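Local structure of bifunctional cytochrome P450/NADPH--P450 reductase (Deinococcus aerius, 7F3H) at residues Phe32-Arg37 / Leu360-Arg366; Phe278-Leu282 / Ala325-Thr331; Ile318-Leu322 / Ala415-Leu420. The protein is a self-sufficient cytochrome P450 monooxygenase whose heme domain hydroxylates organic substrates, probably with electrons passed from NADPH by its fused reductase. All blocks are in the same frame, centred on the assembly; numbering follows the deposited sequence.

Interaction 1 (Phe32-Arg37 / Leu360-Arg366)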
loop_
_atom_site.group_PDB
_atom_site.type_symbol
_atom_site.label_atom_id
_atom_site.label_comp_id
_atom_site.label_asym_id
_atom_site.label_seq_id
_atom_site.Cartn_x
_atom_site.Cartn_y
_atom_site.Cartn_z
ATOM N N PHE A 32 0.678 17.277 -8.754
ATOM C CA PHE A 32 1.725 16.811 -9.662
ATOM C C PHE A 32 1.116 16.161 -10.892
ATOM O O PHE A 32 1.621 16.323 -12.004
ATOM C CB PHE A 32 2.644 15.816 -8.961
ATOM C CG PHE A 32 3.315 16.363 -7.747
ATOM C CD1 PHE A 32 3.573 17.720 -7.631
ATOM C CD2 PHE A 32 3.690 15.510 -6.718
ATOM C CE1 PHE A 32 4.211 18.211 -6.510
ATOM C CE2 PHE A 32 4.329 15.993 -5.595
ATOM C CZ PHE A 32 4.589 17.349 -5.485
ATOM N N PHE A 33 0.025 15.422 -10.698
ATOM C CA PHE A 33 -0.659 14.781 -11.815
ATOM C C PHE A 33 -1.182 15.803 -12.834
ATOM O O PHE A 33 -1.013 15.614 -14.055
ATOM C CB PHE A 33 -1.781 13.915 -11.279
ATOM C CG PHE A 33 -2.639 13.337 -12.339
ATOM C CD1 PHE A 33 -2.287 12.142 -12.954
ATOM C CD2 PHE A 33 -3.811 13.974 -12.723
ATOM C CE1 PHE A 33 -3.086 11.589 -13.938
ATOM C CE2 PHE A 33 -4.611 13.430 -13.712
ATOM C CZ PHE A 33 -4.243 12.226 -14.320
ATOM N N GLN A 34 -1.800 16.901 -12.358
ATOM C CA GLN A 34 -2.284 17.936 -13.284
ATOM C C GLN A 34 -1.120 18.573 -14.049
ATOM O O GLN A 34 -1.163 18.698 -15.289
ATOM C CB GLN A 34 -3.069 19.021 -12.542
ATOM C CG GLN A 34 -4.512 18.686 -12.169
ATOM C CD GLN A 34 -5.355 18.036 -13.286
ATOM O OE1 GLN A 34 -6.108 17.092 -13.028
ATOM N NE2 GLN A 34 -5.250 18.554 -14.509
ATOM N N LEU A 35 -0.059 18.982 -13.324
ATOM C CA LEU A 35 1.150 19.416 -14.029
ATOM C C LEU A 35 1.579 18.425 -15.092
ATOM O O LEU A 35 1.850 18.821 -16.232
ATOM C CB LEU A 35 2.352 19.656 -13.131
ATOM C CG LEU A 35 2.513 20.988 -12.470
ATOM C CD1 LEU A 35 3.762 20.908 -11.569
ATOM C CD2 LEU A 35 2.718 21.947 -13.653
ATOM N N ALA A 36 1.699 17.145 -14.728
ATOM C CA ALA A 36 2.185 16.157 -15.683
ATOM C C ALA A 36 1.332 16.188 -16.942
ATOM O O ALA A 36 1.852 16.095 -18.063
ATOM C CB ALA A 36 2.180 14.769 -15.059
ATOM N N ARG A 37 0.026 16.421 -16.775
ATOM C CA ARG A 37 -0.848 16.471 -17.945
ATOM C C ARG A 37 -0.578 17.699 -18.798
ATOM O O ARG A 37 -0.859 17.672 -20.000
ATOM C CB ARG A 37 -2.311 16.510 -17.504
ATOM C CG ARG A 37 -2.897 15.173 -17.195
ATOM C CD ARG A 37 -3.049 14.327 -18.457
ATOM N NE ARG A 37 -4.047 13.285 -18.240
ATOM C CZ ARG A 37 -3.755 12.033 -17.900
ATOM N NH1 ARG A 37 -2.486 11.675 -17.725
ATOM N NH2 ARG A 37 -4.737 11.150 -17.717
ATOM N N LEU A 360 5.949 9.313 -10.821
ATOM C CA LEU A 360 4.604 9.877 -10.651
ATOM C C LEU A 360 3.563 8.847 -11.109
ATOM O O LEU A 360 2.997 8.915 -12.203
ATOM C CB LEU A 360 4.506 11.207 -11.395
ATOM C CG LEU A 360 3.237 12.021 -11.203
ATOM C CD1 LEU A 360 2.981 12.367 -9.716
ATOM C CD2 LEU A 360 3.312 13.274 -12.076
ATOM N N ILE A 361 3.284 7.903 -10.190
ATOM C CA ILE A 361 2.508 6.705 -10.543
ATOM C C ILE A 361 1.163 7.026 -11.182
ATOM O O ILE A 361 0.823 6.402 -12.199
ATOM C CB ILE A 361 2.361 5.802 -9.306
ATOM C CG1 ILE A 361 3.709 5.329 -8.743
ATOM C CG2 ILE A 361 1.480 4.585 -9.612
ATOM C CD1 ILE A 361 4.544 4.407 -9.715
ATOM N N PRO A 362 0.341 7.937 -10.660
ATOM C CA PRO A 362 -0.921 8.221 -11.351
ATOM C C PRO A 362 -0.729 8.670 -12.785
ATOM O O PRO A 362 -1.488 8.248 -13.670
ATOM C CB PRO A 362 -1.558 9.323 -10.499
ATOM C CG PRO A 362 -0.893 9.233 -9.216
ATOM C CD PRO A 362 0.470 8.723 -9.425
ATOM N N ALA A 363 0.266 9.522 -13.045
ATOM C CA ALA A 363 0.483 9.973 -14.410
ATOM C C ALA A 363 1.012 8.833 -15.276
ATOM O O ALA A 363 0.642 8.721 -16.451
ATOM C CB ALA A 363 1.422 11.174 -14.418
ATOM N N LEU A 364 1.890 7.989 -14.717
ATOM C CA LEU A 364 2.415 6.826 -15.440
ATOM C C LEU A 364 1.319 5.800 -15.738
ATOM O O LEU A 364 1.236 5.246 -16.850
ATOM C CB LEU A 364 3.547 6.195 -14.629
ATOM C CG LEU A 364 4.067 4.833 -15.097
ATOM C CD1 LEU A 364 4.833 4.912 -16.410
ATOM C CD2 LEU A 364 4.916 4.252 -14.039
ATOM N N HIS A 365 0.498 5.499 -14.734
ATOM C CA HIS A 365 -0.557 4.512 -14.863
ATOM C C HIS A 365 -1.633 4.950 -15.842
ATOM O O HIS A 365 -2.506 4.138 -16.190
ATOM C CB HIS A 365 -1.139 4.248 -13.488
ATOM C CG HIS A 365 -0.345 3.269 -12.685
ATOM N ND1 HIS A 365 -0.783 2.771 -11.479
ATOM C CD2 HIS A 365 0.841 2.663 -12.935
ATOM C CE1 HIS A 365 0.101 1.901 -11.015
ATOM N NE2 HIS A 365 1.094 1.814 -11.884
ATOM N N ARG A 366 -1.617 6.228 -16.234
ATOM C CA ARG A 366 -2.567 6.812 -17.165
ATOM C C ARG A 366 -1.896 7.439 -18.388
ATOM O O ARG A 366 -2.480 8.319 -19.023
ATOM C CB ARG A 366 -3.387 7.871 -16.441
ATOM C CG ARG A 366 -4.306 7.324 -15.416
ATOM C CD ARG A 366 -5.077 8.481 -14.888
ATOM N NE ARG A 366 -5.705 8.157 -13.627
ATOM C CZ ARG A 366 -7.009 8.270 -13.413
ATOM N NH1 ARG A 366 -7.784 8.700 -14.396
ATOM N NH2 ARG A 366 -7.530 7.943 -12.225
#
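Arg37 and Arg366 converge on one carboxylate oxygen, Asp375 OD1, each through a salt bridge: Arg37 supplies NH2 and Arg366 supplies NH1. Arg37 NH2 and Arg366 NH1 sit 5.1 Å apart, their like charges probably balanced in part by the shared aspartate. The guanidinium planes are turned 58° to each other, and the two side chains cross at about a right angle. The edge of the Arg37 group meets Arg366 CB, with NH2 at 3.8 Å. Phe33 holds the same group from another direction: its CZ stands over the centre of one guanidinium face, which probably restricts its rotation. The Phe33 ring gets there by extending away from its backbone N (chi1 173°), along the flank of the opposing helix. There CD1 lies 3.8 Å from Pro362 CB, and the ring edge is directed at Ala363 N and Pro362 O. Arg366 CD approaches the ring obliquely, 3.8 Å from Phe33 CE1, before the guanidinium goes on to a cation-pi contact with Phe328.

In cytochrome P450 terms this is helix A, residues 28-38, set against the short K' helix, residues 361-365. The short segments cross at -42° with their axes 9.1 Å apart, close enough for Ala36 CB to touch Ala363 CB at 3.7 Å. Leu360, at the N-cap position of the K' helix, fills the deeper side. Its CD2 packs 3.5 Å from Ala36 CB and also against the Phe32 carbonyl, while CD1 reaches Phe32 CB at 3.5 Å. The Phe32 ring itself turns away from the K' helix, toward Leu46, Leu53 and Gln55 of the neighbouring strands.

Interaction 2 (Phe278-Leu282 / Ala325-Thr331). With HEM (protoporphyrin IX containing Fe), chain E.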
loop_
_atom_site.group_PDB
_atom_site.type_symbol
_atom_site.label_atom_id
_atom_site.label_comp_id
_atom_site.label_asym_id
_atom_site.label_seq_id
_atom_site.Cartn_x
_atom_site.Cartn_y
_atom_site.Cartn_z
ATOM N N PHE A 278 -10.703 2.135 -2.177
ATOM C CA PHE A 278 -10.782 2.655 -3.534
ATOM C C PHE A 278 -11.575 1.710 -4.421
ATOM O O PHE A 278 -12.327 2.154 -5.292
ATOM C CB PHE A 278 -9.379 2.886 -4.114
ATOM C CG PHE A 278 -8.798 4.253 -3.797
ATOM C CD1 PHE A 278 -9.459 5.411 -4.177
ATOM C CD2 PHE A 278 -7.599 4.376 -3.095
ATOM C CE1 PHE A 278 -8.935 6.667 -3.874
ATOM C CE2 PHE A 278 -7.076 5.639 -2.789
ATOM C CZ PHE A 278 -7.750 6.779 -3.183
ATOM N N THR A 279 -11.440 0.402 -4.203
ATOM C CA THR A 279 -12.184 -0.553 -5.023
ATOM C C THR A 279 -13.679 -0.450 -4.775
ATOM O O THR A 279 -14.477 -0.475 -5.721
ATOM C CB THR A 279 -11.672 -1.961 -4.757
ATOM O OG1 THR A 279 -10.283 -2.023 -5.131
ATOM C CG2 THR A 279 -12.474 -2.992 -5.545
ATOM N N LEU A 280 -14.092 -0.379 -3.513
ATOM C CA LEU A 280 -15.520 -0.199 -3.263
ATOM C C LEU A 280 -16.014 1.106 -3.878
ATOM O O LEU A 280 -17.102 1.146 -4.467
ATOM C CB LEU A 280 -15.815 -0.257 -1.775
ATOM C CG LEU A 280 -15.577 -1.624 -1.149
ATOM C CD1 LEU A 280 -15.666 -1.459 0.356
ATOM C CD2 LEU A 280 -16.618 -2.609 -1.609
ATOM N N TYR A 281 -15.214 2.182 -3.790
ATOM C CA TYR A 281 -15.562 3.432 -4.477
ATOM C C TYR A 281 -15.745 3.213 -5.982
ATOM O O TYR A 281 -16.726 3.692 -6.581
ATOM C CB TYR A 281 -14.483 4.491 -4.258
ATOM C CG TYR A 281 -14.669 5.713 -5.124
ATOM C CD1 TYR A 281 -15.670 6.646 -4.846
ATOM C CD2 TYR A 281 -13.877 5.921 -6.251
ATOM C CE1 TYR A 281 -15.856 7.766 -5.650
ATOM C CE2 TYR A 281 -14.054 7.034 -7.069
ATOM C CZ TYR A 281 -15.049 7.946 -6.765
ATOM O OH TYR A 281 -15.242 9.054 -7.552
ATOM N N LEU A 282 -14.756 2.569 -6.627
ATOM C CA LEU A 282 -14.781 2.367 -8.080
ATOM C C LEU A 282 -15.950 1.495 -8.505
ATOM O O LEU A 282 -16.555 1.721 -9.558
ATOM C CB LEU A 282 -13.474 1.745 -8.553
ATOM C CG LEU A 282 -12.313 2.726 -8.428
ATOM C CD1 LEU A 282 -10.981 2.049 -8.697
ATOM C CD2 LEU A 282 -12.541 3.981 -9.339
ATOM N N ALA A 325 -8.121 -1.239 -10.325
ATOM C CA ALA A 325 -8.239 -0.253 -9.253
ATOM C C ALA A 325 -6.866 0.274 -8.878
ATOM O O ALA A 325 -6.678 1.487 -8.733
ATOM C CB ALA A 325 -8.939 -0.850 -8.032
ATOM N N LEU A 326 -5.868 -0.620 -8.823
ATOM C CA LEU A 326 -4.494 -0.198 -8.577
ATOM C C LEU A 326 -3.951 0.630 -9.746
ATOM O O LEU A 326 -3.050 1.444 -9.558
ATOM C CB LEU A 326 -3.613 -1.419 -8.315
ATOM C CG LEU A 326 -3.725 -2.111 -6.947
ATOM C CD1 LEU A 326 -2.809 -3.310 -6.850
ATOM C CD2 LEU A 326 -3.456 -1.175 -5.769
ATOM N N ARG A 327 -4.477 0.456 -10.958
ATOM C CA ARG A 327 -4.053 1.389 -12.003
ATOM C C ARG A 327 -4.635 2.792 -11.783
ATOM O O ARG A 327 -3.921 3.783 -11.931
ATOM C CB ARG A 327 -4.405 0.868 -13.400
ATOM C CG ARG A 327 -3.725 1.662 -14.519
ATOM C CD ARG A 327 -4.076 1.113 -15.884
ATOM N NE ARG A 327 -5.459 1.419 -16.231
ATOM C CZ ARG A 327 -5.863 2.583 -16.730
ATOM N NH1 ARG A 327 -4.981 3.553 -16.944
ATOM N NH2 ARG A 327 -7.154 2.778 -16.984
ATOM N N PHE A 328 -5.931 2.906 -11.436
ATOM C CA PHE A 328 -6.498 4.224 -11.128
ATOM C C PHE A 328 -5.934 4.834 -9.845
ATOM O O PHE A 328 -5.735 6.052 -9.793
ATOM C CB PHE A 328 -8.025 4.230 -10.951
ATOM C CG PHE A 328 -8.817 4.362 -12.209
ATOM C CD1 PHE A 328 -8.200 4.419 -13.444
ATOM C CD2 PHE A 328 -10.161 4.711 -12.130
ATOM C CE1 PHE A 328 -8.939 4.601 -14.606
ATOM C CE2 PHE A 328 -10.920 4.929 -13.277
ATOM C CZ PHE A 328 -10.297 4.866 -14.531
ATOM N N TRP A 329 -5.769 4.048 -8.776
ATOM C CA TRP A 329 -5.581 4.607 -7.424
ATOM C C TRP A 329 -4.574 3.774 -6.614
ATOM O O TRP A 329 -4.845 3.294 -5.520
ATOM C CB TRP A 329 -6.927 4.719 -6.692
ATOM C CG TRP A 329 -7.819 5.801 -7.253
ATOM C CD1 TRP A 329 -8.989 5.641 -7.950
ATOM C CD2 TRP A 329 -7.584 7.217 -7.179
ATOM N NE1 TRP A 329 -9.499 6.882 -8.311
ATOM C CE2 TRP A 329 -8.642 7.858 -7.862
ATOM C CE3 TRP A 329 -6.585 8.001 -6.588
ATOM C CZ2 TRP A 329 -8.728 9.241 -7.965
ATOM C CZ3 TRP A 329 -6.668 9.377 -6.699
ATOM C CH2 TRP A 329 -7.735 9.984 -7.378
ATOM N N SER A 330 -3.386 3.586 -7.190
ATOM C CA SER A 330 -2.264 2.958 -6.494
ATOM C C SER A 330 -1.920 3.728 -5.214
ATOM O O SER A 330 -1.657 4.942 -5.245
ATOM C CB SER A 330 -1.081 2.901 -7.465
ATOM O OG SER A 330 -0.034 2.082 -7.021
ATOM N N THR A 331 -1.884 3.013 -4.084
ATOM C CA THR A 331 -1.934 3.691 -2.799
ATOM C C THR A 331 -0.572 4.168 -2.297
ATOM O O THR A 331 -0.532 5.017 -1.397
ATOM C CB THR A 331 -2.616 2.802 -1.743
ATOM O OG1 THR A 331 -1.944 1.534 -1.640
ATOM C CG2 THR A 331 -4.085 2.542 -2.133
HETATM C CHA HEM E . 7.314 -2.418 -0.454
HETATM C CHB HEM E . 5.112 -5.266 2.810
HETATM C CHC HEM E . 0.813 -4.284 0.734
HETATM C CHD HEM E . 2.986 -1.218 -2.329
HETATM C C1A HEM E . 7.090 -3.273 0.596
HETATM C C2A HEM E . 8.101 -3.757 1.513
HETATM C C3A HEM E . 7.517 -4.577 2.401
HETATM C C4A HEM E . 6.090 -4.573 2.122
HETATM C CMA HEM E . 8.223 -5.332 3.557
HETATM C CAA HEM E . 9.600 -3.453 1.372
HETATM C CBA HEM E . 10.222 -4.589 0.553
HETATM C CGA HEM E . 11.737 -4.443 0.412
HETATM O O1A HEM E . 12.421 -5.482 0.623
HETATM O O2A HEM E . 12.310 -3.330 0.207
HETATM C C1B HEM E . 3.763 -5.292 2.520
HETATM C C2B HEM E . 2.744 -6.078 3.205
HETATM C C3B HEM E . 1.573 -5.836 2.589
HETATM C C4B HEM E . 1.803 -4.842 1.557
HETATM C CMB HEM E . 3.036 -7.064 4.354
HETATM C CAB HEM E . 0.142 -6.320 2.911
HETATM C CBB HEM E . -0.200 -7.030 3.989
HETATM C C1C HEM E . 1.012 -3.354 -0.273
HETATM C C2C HEM E . 0.001 -2.812 -1.191
HETATM C C3C HEM E . 0.659 -1.961 -2.001
HETATM C C4C HEM E . 2.051 -1.968 -1.668
HETATM C CMC HEM E . -1.520 -3.144 -1.166
HETATM C CAC HEM E . 0.187 -1.096 -3.160
HETATM C CBC HEM E . -1.073 -1.093 -3.571
HETATM C C1D HEM E . 4.345 -1.268 -2.088
HETATM C C2D HEM E . 5.364 -0.465 -2.759
HETATM C C3D HEM E . 6.537 -0.815 -2.234
HETATM C C4D HEM E . 6.328 -1.821 -1.211
HETATM C CMD HEM E . 5.148 0.584 -3.882
HETATM C CAD HEM E . 7.869 -0.216 -2.645
HETATM C CBD HEM E . 8.000 0.994 -1.759
HETATM C CGD HEM E . 9.199 1.802 -2.121
HETATM O O1D HEM E . 9.589 2.595 -1.229
HETATM O O2D HEM E . 9.748 1.663 -3.262
HETATM N NA HEM E . 5.876 -3.768 1.021
HETATM N NB HEM E . 3.162 -4.565 1.521
HETATM N NC HEM E . 2.244 -2.798 -0.591
HETATM N ND HEM E . 4.972 -2.081 -1.157
HETATM FE FE HEM E . 4.100 -3.361 0.086
#
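Where the long central helix of the P450 fold, residues 254-285, passes the C-terminal end of the K helix, the bearer of the ExxR motif (Glu324 and Arg327), Phe278 and Trp329 lie flat on one another. Their rings form an offset stack: the phenyl and the five-membered ring of the indole have centroids 4.4 Å apart and planes only 3° from parallel. Trp329 adds a CH-pi contact, its CB lying 3.6 Å from the centroid of the Phe278 ring and nearly above it. With CG beside the backbone N and anti to the carbonyl carbon (chi1 -71°), the tryptophan lays both its methylene and its indole on one phenyl face, and Thr331 CG2 comes up to the phenyl edge.

One turn further along the central helix, Leu282 divides its methyls among Ala325, Phe328 and Trp329. CD1 rests 3.6 Å from Ala325 CB; CD2 touches the edge of the Phe328 ring, 3.7 Å from Phe328 CD2, and also lies near the indole edge. Phe377 meets the Phe328 ring edge-to-face. Thr279 OG1 packs 3.4 Å from Ala325 CB, its polar need met by a hydrogen bond to Leu275 O. Toward the cofactor, Leu326 CD2 and Thr331 OG1 border a heme vinyl group, with the threonine oxygen 3.4 Å from HEM CBC. The Thr331 hydroxyl is hydrogen-bonded to Thr271 O of helix 254-285.

The two short helical segments cross at 99°, and strand 444-446 covers the aromatic stack, Ile444 touching both rings and Pro446 the phenyl.

Interaction 3 (Ile318-Leu322 / Ala415-Leu420)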
loop_
_atom_site.group_PDB
_atom_site.type_symbol
_atom_site.label_atom_id
_atom_site.label_comp_id
_atom_site.label_asym_id
_atom_site.label_seq_id
_atom_site.Cartn_x
_atom_site.Cartn_y
_atom_site.Cartn_z
ATOM N N ILE A 318 -12.869 -10.508 -9.999
ATOM C CA ILE A 318 -12.418 -9.748 -8.822
ATOM C C ILE A 318 -10.916 -9.440 -8.877
ATOM O O ILE A 318 -10.536 -8.285 -8.629
ATOM C CB ILE A 318 -12.849 -10.468 -7.544
ATOM C CG1 ILE A 318 -14.340 -10.204 -7.274
ATOM C CG2 ILE A 318 -12.001 -10.096 -6.360
ATOM C CD1 ILE A 318 -14.872 -10.921 -6.035
ATOM N N PRO A 319 -10.022 -10.407 -9.176
ATOM C CA PRO A 319 -8.621 -10.044 -9.428
ATOM C C PRO A 319 -8.445 -8.940 -10.465
ATOM O O PRO A 319 -7.620 -8.039 -10.276
ATOM C CB PRO A 319 -8.005 -11.368 -9.910
ATOM C CG PRO A 319 -8.841 -12.417 -9.323
ATOM C CD PRO A 319 -10.227 -11.868 -9.277
ATOM N N ARG A 320 -9.158 -8.996 -11.593
ATOM C CA ARG A 320 -8.918 -7.976 -12.613
ATOM C C ARG A 320 -9.444 -6.616 -12.167
ATOM O O ARG A 320 -8.824 -5.575 -12.454
ATOM C CB ARG A 320 -9.538 -8.433 -13.917
ATOM C CG ARG A 320 -8.742 -9.565 -14.580
ATOM C CD ARG A 320 -9.270 -9.880 -15.979
ATOM N NE ARG A 320 -10.549 -10.580 -15.955
ATOM C CZ ARG A 320 -11.676 -10.157 -16.539
ATOM N NH1 ARG A 320 -11.715 -8.997 -17.206
ATOM N NH2 ARG A 320 -12.777 -10.911 -16.461
ATOM N N ILE A 321 -10.529 -6.614 -11.396
ATOM C CA ILE A 321 -10.993 -5.390 -10.750
ATOM C C ILE A 321 -9.879 -4.778 -9.929
ATOM O O ILE A 321 -9.641 -3.569 -9.989
ATOM C CB ILE A 321 -12.210 -5.675 -9.846
ATOM C CG1 ILE A 321 -13.472 -5.863 -10.677
ATOM C CG2 ILE A 321 -12.373 -4.560 -8.824
ATOM C CD1 ILE A 321 -14.580 -6.477 -9.878
ATOM N N LEU A 322 -9.209 -5.609 -9.123
ATOM C CA LEU A 322 -8.173 -5.085 -8.237
ATOM C C LEU A 322 -6.995 -4.541 -9.037
ATOM O O LEU A 322 -6.480 -3.455 -8.725
ATOM C CB LEU A 322 -7.723 -6.156 -7.239
ATOM C CG LEU A 322 -8.671 -6.468 -6.063
ATOM C CD1 LEU A 322 -8.144 -7.634 -5.205
ATOM C CD2 LEU A 322 -8.880 -5.247 -5.164
ATOM N N ALA A 415 -7.490 -8.953 -0.134
ATOM C CA ALA A 415 -8.482 -8.105 -0.806
ATOM C C ALA A 415 -9.458 -8.916 -1.657
ATOM O O ALA A 415 -10.677 -8.676 -1.623
ATOM C CB ALA A 415 -7.754 -7.092 -1.680
ATOM N N LYS A 416 -8.942 -9.864 -2.455
ATOM C CA LYS A 416 -9.828 -10.771 -3.168
ATOM C C LYS A 416 -10.841 -11.392 -2.209
ATOM O O LYS A 416 -12.051 -11.359 -2.467
ATOM C CB LYS A 416 -9.011 -11.856 -3.870
ATOM C CG LYS A 416 -8.189 -11.379 -5.029
ATOM C CD LYS A 416 -7.367 -12.522 -5.576
ATOM C CE LYS A 416 -6.121 -11.994 -6.261
ATOM N NZ LYS A 416 -5.434 -12.944 -7.184
ATOM N N LEU A 417 -10.362 -11.921 -1.071
ATOM C CA LEU A 417 -11.236 -12.633 -0.131
ATOM C C LEU A 417 -12.257 -11.709 0.520
ATOM O O LEU A 417 -13.433 -12.071 0.683
ATOM C CB LEU A 417 -10.397 -13.301 0.950
ATOM C CG LEU A 417 -11.189 -13.930 2.083
ATOM C CD1 LEU A 417 -12.137 -15.005 1.570
ATOM C CD2 LEU A 417 -10.221 -14.508 3.084
ATOM N N ALA A 418 -11.799 -10.548 0.979
ATOM C CA ALA A 418 -12.698 -9.572 1.580
ATOM C C ALA A 418 -13.817 -9.230 0.612
ATOM O O ALA A 418 -14.997 -9.229 0.983
ATOM C CB ALA A 418 -11.923 -8.314 1.987
ATOM N N LEU A 419 -13.455 -8.942 -0.641
ATOM C CA LEU A 419 -14.449 -8.537 -1.630
ATOM C C LEU A 419 -15.429 -9.669 -1.904
ATOM O O LEU A 419 -16.645 -9.452 -1.973
ATOM C CB LEU A 419 -13.732 -8.105 -2.915
ATOM C CG LEU A 419 -13.248 -6.642 -2.920
ATOM C CD1 LEU A 419 -12.219 -6.278 -4.034
ATOM C CD2 LEU A 419 -14.455 -5.711 -2.990
ATOM N N LEU A 420 -14.900 -10.887 -2.058
ATOM C CA LEU A 420 -15.720 -12.071 -2.260
ATOM C C LEU A 420 -16.775 -12.207 -1.171
ATOM O O LEU A 420 -17.972 -12.346 -1.455
ATOM C CB LEU A 420 -14.806 -13.306 -2.287
ATOM C CG LEU A 420 -15.445 -14.683 -2.445
ATOM C CD1 LEU A 420 -16.243 -14.736 -3.743
ATOM C CD2 LEU A 420 -14.384 -15.740 -2.398
#
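Leu322 fits closely into the surface formed by Ala415, Lys416 and Leu419, where helix 317-329, the K helix of the P450 fold, passes helix 408-425, the L helix; their short segments here cross at 118°. Its CG lies beside the backbone N (chi1 -76°), which brings both methyls to the L helix. CD1 settles 3.6 Å from Ala415 CB and against the backbone of Lys416; CD2 meets Leu419 CD1 tip to tip at 3.7 Å. At this end the Ala415 side chain is about 7 Å from the heme, nearest atoms, and Thr279 of helix 254-285 packs on both Leu322 and Leu419.

Contacts lengthen one turn earlier on the K helix. Ile318 still points at the L helix, but its CG2 stays 3.9 Å from Lys416 CA and its CD1 only grazes the backbone of Leu420. Val297 of helix 287-300 backs both Ile318 and Leu420. The partly exposed border belongs to Pro319 and Lys416. The lysine runs out extended and crosses the proline ring at about a right angle, passing CB and CG with its chain from CD to NZ; Lys416 CD lies 4.0 Å from Pro319 CG.

In the fold
From the N terminus, helix 28-38 meets residues 360-366 only after 322 intervening residues, a loop closed by interaction 1. Interaction 2 falls wholly within that loop, joining helix 254-285 to helix 317-329 across a short span. Interaction 3 starts on helix 317-329, inside both loops, and ends on helix 408-425, beyond them; it therefore crosses interactions 1 and 2. Interactions 1 and 2 touch through His365 O and Arg327 NH1, a probable hydrogen bond. Interactions 2 and 3 share helix 317-329 and meet at Thr279. Together they connect the N-terminal helix, beside the sheet, to the helices around the heme.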